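Local coordinates for protein putative N-acetylmuramoyl-L-alanine amidase,autolysin cwp6 (Peptoclostridium difficile, PDB 5J72) that is a cell-wall protein that probably hydrolyses the N-acetylmuramoyl-L-alanine amide bond of peptidoglycan and carries CWB2 modules for anchoring to the cell wall, at residues 186-198 / 214-228. Sequence-based numbering, arbitrary orientation.
Sequences LANKDDIPESTKA and DGSVSQKAVSQIKSA
Ser-218, the N-cap of helix 219-228, is held through its backbone N and its side-chain OG by the loop that follows strand 184-187. Ser-218 N donates to Lys-189 O at 2.8 Å. Its hydroxyl OG donates to Asp-190 OD1 at 2.5 Å, on the carboxylate's anti lone pair. With chi1 at 80°, OG sits between its own backbone N and carbonyl carbon, where it also accepts from Lys-220 N and, weakly, from Ala-221 N. A carboxylate placed here should be favoured by the positive end of the helix dipole, and the hydroxyl, donating to Asp-190 while accepting from Lys-220 N, links the loop carboxylate to the first turn of the helix.

One helical turn beyond Lys-220, Gln-224 reaches the same loop with an extended side chain. Its OE1 takes Ile-192 N at 3.0 Å; the N-H points nearly straight at the oxygen, yet the donor stands 51° above the amide carbonyl plane. The flat amide also rests against CA and CB of Asp-191, whose own N is buried without a partner. Asn-188 ND2 donates to Asp-191 OD2 on its syn side, linking the two side chains within the loop, where Asn-188 N also donates to Asp-191 O.

Deeper in, Ile-192 crosses Ile-225 at about a right angle: Ile-192 CG2 meets Ile-225 CG1 at 3.9 Å, while Ile-192 CD1 reaches Ala-228 CB at 4.4 Å. Lys-197 CG packs on that methyl too, and a water bridges Lys-197 NZ to Gln-224 O. Ile-225 and Val-222 pack on strand 207-211.

The arrangement thus joins helix 219-228 to the start of helix 194-203 and the loop leaving strand 184-187, an outermost strand of the same four-stranded parallel sheet, order 2-1-3-4, consistent with the alpha/beta architecture of a CWB2 module.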
# COMPACT_ATOMS: atom_id res chain seq x y z
N LEU A 186 -1.60 -4.92 -20.93
CA LEU A 186 -0.25 -4.56 -21.33
C LEU A 186 0.17 -4.98 -22.74
O LEU A 186 -0.19 -6.06 -23.20
CB LEU A 186 0.73 -5.25 -20.33
CG LEU A 186 0.44 -4.90 -18.86
CD1 LEU A 186 1.35 -5.70 -17.96
CD2 LEU A 186 0.56 -3.41 -18.63
N ALA A 187 0.96 -4.11 -23.37
CA ALA A 187 1.49 -4.32 -24.72
C ALA A 187 3.04 -4.25 -24.70
O ALA A 187 3.64 -3.86 -23.69
CB ALA A 187 1.02 -3.20 -25.61
N ASN A 188 3.65 -4.67 -25.82
CA ASN A 188 5.07 -4.52 -26.07
C ASN A 188 5.11 -3.34 -27.02
O ASN A 188 4.05 -2.89 -27.49
CB ASN A 188 5.65 -5.76 -26.68
CG ASN A 188 5.79 -6.83 -25.63
OD1 ASN A 188 6.33 -6.54 -24.55
ND2 ASN A 188 5.37 -8.05 -25.83
N LYS A 189 6.28 -2.82 -27.34
CA LYS A 189 6.29 -1.65 -28.21
C LYS A 189 5.72 -1.92 -29.59
O LYS A 189 5.04 -1.03 -30.15
CB LYS A 189 7.76 -1.14 -28.41
CG LYS A 189 7.80 0.12 -29.26
CD LYS A 189 9.23 0.48 -29.65
CE LYS A 189 9.18 1.75 -30.45
NZ LYS A 189 10.52 2.10 -31.00
N ASP A 190 5.97 -3.11 -30.14
CA ASP A 190 5.50 -3.37 -31.50
C ASP A 190 4.55 -4.56 -31.64
O ASP A 190 4.22 -4.94 -32.76
CB ASP A 190 6.75 -3.59 -32.42
CG ASP A 190 7.64 -2.36 -32.48
OD1 ASP A 190 7.12 -1.27 -32.77
OD2 ASP A 190 8.85 -2.50 -32.21
N ASP A 191 4.10 -5.16 -30.54
CA ASP A 191 3.17 -6.30 -30.61
C ASP A 191 2.38 -6.44 -29.31
O ASP A 191 2.70 -5.76 -28.32
CB ASP A 191 3.96 -7.61 -30.78
CG ASP A 191 4.81 -7.99 -29.55
OD1 ASP A 191 6.01 -7.61 -29.51
OD2 ASP A 191 4.28 -8.65 -28.62
N ILE A 192 1.36 -7.30 -29.30
CA ILE A 192 0.70 -7.60 -28.05
C ILE A 192 0.80 -9.08 -27.94
O ILE A 192 0.67 -9.77 -28.95
CB ILE A 192 -0.78 -7.14 -27.94
CG1 ILE A 192 -1.59 -7.50 -29.25
CG2 ILE A 192 -0.80 -5.65 -27.68
CD1 ILE A 192 -3.14 -7.37 -29.05
N PRO A 193 1.07 -9.63 -26.74
CA PRO A 193 1.14 -11.09 -26.63
C PRO A 193 -0.26 -11.71 -26.70
O PRO A 193 -1.27 -11.02 -26.59
CB PRO A 193 1.79 -11.31 -25.28
CG PRO A 193 1.54 -10.10 -24.52
CD PRO A 193 1.60 -8.98 -25.54
N GLU A 194 -0.30 -13.02 -26.83
CA GLU A 194 -1.54 -13.74 -26.95
C GLU A 194 -2.46 -13.53 -25.75
O GLU A 194 -3.67 -13.45 -25.92
CB GLU A 194 -1.18 -15.23 -27.09
CG GLU A 194 -2.39 -16.16 -27.07
CD GLU A 194 -3.43 -15.90 -28.19
OE1 GLU A 194 -3.04 -15.46 -29.30
OE2 GLU A 194 -4.64 -16.15 -27.95
N SER A 195 -1.89 -13.47 -24.53
CA SER A 195 -2.66 -13.26 -23.32
C SER A 195 -3.46 -11.92 -23.50
O SER A 195 -4.68 -11.94 -23.33
CB SER A 195 -1.71 -13.24 -22.11
OG SER A 195 -0.76 -12.18 -22.23
N THR A 196 -2.83 -10.82 -23.88
CA THR A 196 -3.55 -9.54 -24.06
C THR A 196 -4.57 -9.62 -25.25
O THR A 196 -5.69 -9.14 -25.14
CB THR A 196 -2.53 -8.39 -24.35
OG1 THR A 196 -1.68 -8.29 -23.21
CG2 THR A 196 -3.23 -7.03 -24.62
N LYS A 197 -4.15 -10.24 -26.38
CA LYS A 197 -5.04 -10.38 -27.53
C LYS A 197 -6.33 -11.12 -27.11
O LYS A 197 -7.41 -10.68 -27.46
CB LYS A 197 -4.27 -11.16 -28.62
CG LYS A 197 -5.16 -11.81 -29.68
CD LYS A 197 -4.28 -12.56 -30.75
CE LYS A 197 -5.15 -13.25 -31.79
NZ LYS A 197 -5.51 -12.29 -32.87
N ALA A 198 -6.23 -12.22 -26.35
CA ALA A 198 -7.42 -12.98 -26.00
C ALA A 198 -8.29 -12.23 -25.02
O ALA A 198 -9.52 -12.36 -25.07
CB ALA A 198 -7.01 -14.36 -25.40
N ASP A 214 4.22 7.15 -29.80
CA ASP A 214 4.53 5.95 -30.61
C ASP A 214 5.85 5.34 -30.30
O ASP A 214 6.12 4.20 -30.69
CB ASP A 214 4.41 6.22 -32.12
CG ASP A 214 5.30 7.32 -32.63
OD1 ASP A 214 5.03 7.83 -33.74
OD2 ASP A 214 6.27 7.70 -31.91
N GLY A 215 6.70 6.07 -29.55
CA GLY A 215 7.97 5.51 -29.14
C GLY A 215 7.74 4.44 -28.08
O GLY A 215 8.52 3.51 -27.97
N SER A 216 6.64 4.58 -27.29
CA SER A 216 6.30 3.62 -26.22
C SER A 216 5.47 2.44 -26.76
O SER A 216 5.79 1.26 -26.55
CB SER A 216 5.53 4.33 -25.12
OG SER A 216 5.44 3.44 -24.02
N VAL A 217 4.41 2.79 -27.48
CA VAL A 217 3.54 1.81 -28.13
C VAL A 217 3.36 2.29 -29.57
O VAL A 217 2.67 3.29 -29.80
CB VAL A 217 2.19 1.68 -27.37
CG1 VAL A 217 1.35 0.56 -28.03
CG2 VAL A 217 2.46 1.35 -25.88
N SER A 218 3.95 1.58 -30.49
CA SER A 218 3.99 1.99 -31.92
C SER A 218 2.76 1.61 -32.73
O SER A 218 1.87 0.91 -32.24
CB SER A 218 5.20 1.34 -32.59
OG SER A 218 4.92 -0.01 -32.92
N GLN A 219 2.73 2.06 -33.99
CA GLN A 219 1.66 1.72 -34.91
C GLN A 219 1.66 0.22 -35.14
O GLN A 219 0.63 -0.35 -35.51
CB GLN A 219 1.91 2.43 -36.26
CG GLN A 219 0.86 2.01 -37.32
CD GLN A 219 -0.59 2.15 -36.85
OE1 GLN A 219 -0.99 3.11 -36.16
NE2 GLN A 219 -1.41 1.15 -37.19
N LYS A 220 2.80 -0.45 -34.96
CA LYS A 220 2.81 -1.89 -35.19
C LYS A 220 1.98 -2.55 -34.09
O LYS A 220 1.28 -3.52 -34.36
CB LYS A 220 4.22 -2.48 -35.14
CG LYS A 220 5.19 -1.81 -36.11
CD LYS A 220 6.23 -2.81 -36.60
CE LYS A 220 7.15 -2.15 -37.64
NZ LYS A 220 8.20 -3.09 -38.10
N ALA A 221 2.09 -2.03 -32.85
CA ALA A 221 1.25 -2.60 -31.80
C ALA A 221 -0.19 -2.17 -32.10
O ALA A 221 -1.10 -2.97 -31.88
CB ALA A 221 1.69 -2.10 -30.41
N VAL A 222 -0.42 -0.96 -32.58
CA VAL A 222 -1.78 -0.55 -32.85
C VAL A 222 -2.40 -1.55 -33.84
O VAL A 222 -3.54 -1.95 -33.63
CB VAL A 222 -1.84 0.89 -33.36
CG1 VAL A 222 -3.24 1.22 -33.85
CG2 VAL A 222 -1.41 1.86 -32.25
N SER A 223 -1.66 -1.98 -34.90
CA SER A 223 -2.28 -2.91 -35.84
C SER A 223 -2.55 -4.20 -35.23
O SER A 223 -3.59 -4.78 -35.55
CB SER A 223 -1.40 -3.13 -37.08
OG SER A 223 -1.07 -1.85 -37.59
N GLN A 224 -1.70 -4.70 -34.35
CA GLN A 224 -2.04 -6.01 -33.77
C GLN A 224 -3.27 -5.90 -32.81
O GLN A 224 -4.04 -6.84 -32.69
CB GLN A 224 -0.88 -6.62 -32.99
CG GLN A 224 0.26 -7.03 -33.89
CD GLN A 224 1.22 -7.94 -33.15
OE1 GLN A 224 0.96 -8.44 -32.07
NE2 GLN A 224 2.40 -8.16 -33.73
N ILE A 225 -3.45 -4.74 -32.18
CA ILE A 225 -4.62 -4.58 -31.31
C ILE A 225 -5.86 -4.59 -32.21
O ILE A 225 -6.81 -5.31 -31.91
CB ILE A 225 -4.49 -3.22 -30.60
CG1 ILE A 225 -3.36 -3.34 -29.49
CG2 ILE A 225 -5.85 -2.79 -29.97
CD1 ILE A 225 -3.02 -1.96 -28.92
N LYS A 226 -5.84 -3.83 -33.32
CA LYS A 226 -7.06 -3.81 -34.18
C LYS A 226 -7.30 -5.17 -34.84
O LYS A 226 -8.44 -5.48 -35.21
CB LYS A 226 -6.95 -2.72 -35.24
CG LYS A 226 -7.00 -1.35 -34.59
CD LYS A 226 -6.73 -0.29 -35.64
CE LYS A 226 -7.42 0.97 -35.24
NZ LYS A 226 -6.81 2.17 -35.86
N SER A 227 -6.26 -5.99 -34.99
CA SER A 227 -6.50 -7.32 -35.57
C SER A 227 -7.18 -8.14 -34.58
O SER A 227 -7.94 -9.04 -34.94
CB SER A 227 -5.20 -8.02 -35.92
OG SER A 227 -4.76 -7.43 -37.13
N ALA A 228 -6.95 -7.88 -33.31
CA ALA A 228 -7.64 -8.66 -32.30
C ALA A 228 -9.09 -8.22 -32.22
O ALA A 228 -9.97 -9.08 -32.25
CB ALA A 228 -6.97 -8.48 -30.92
O HOH W 1 -3.77 -9.54 -32.83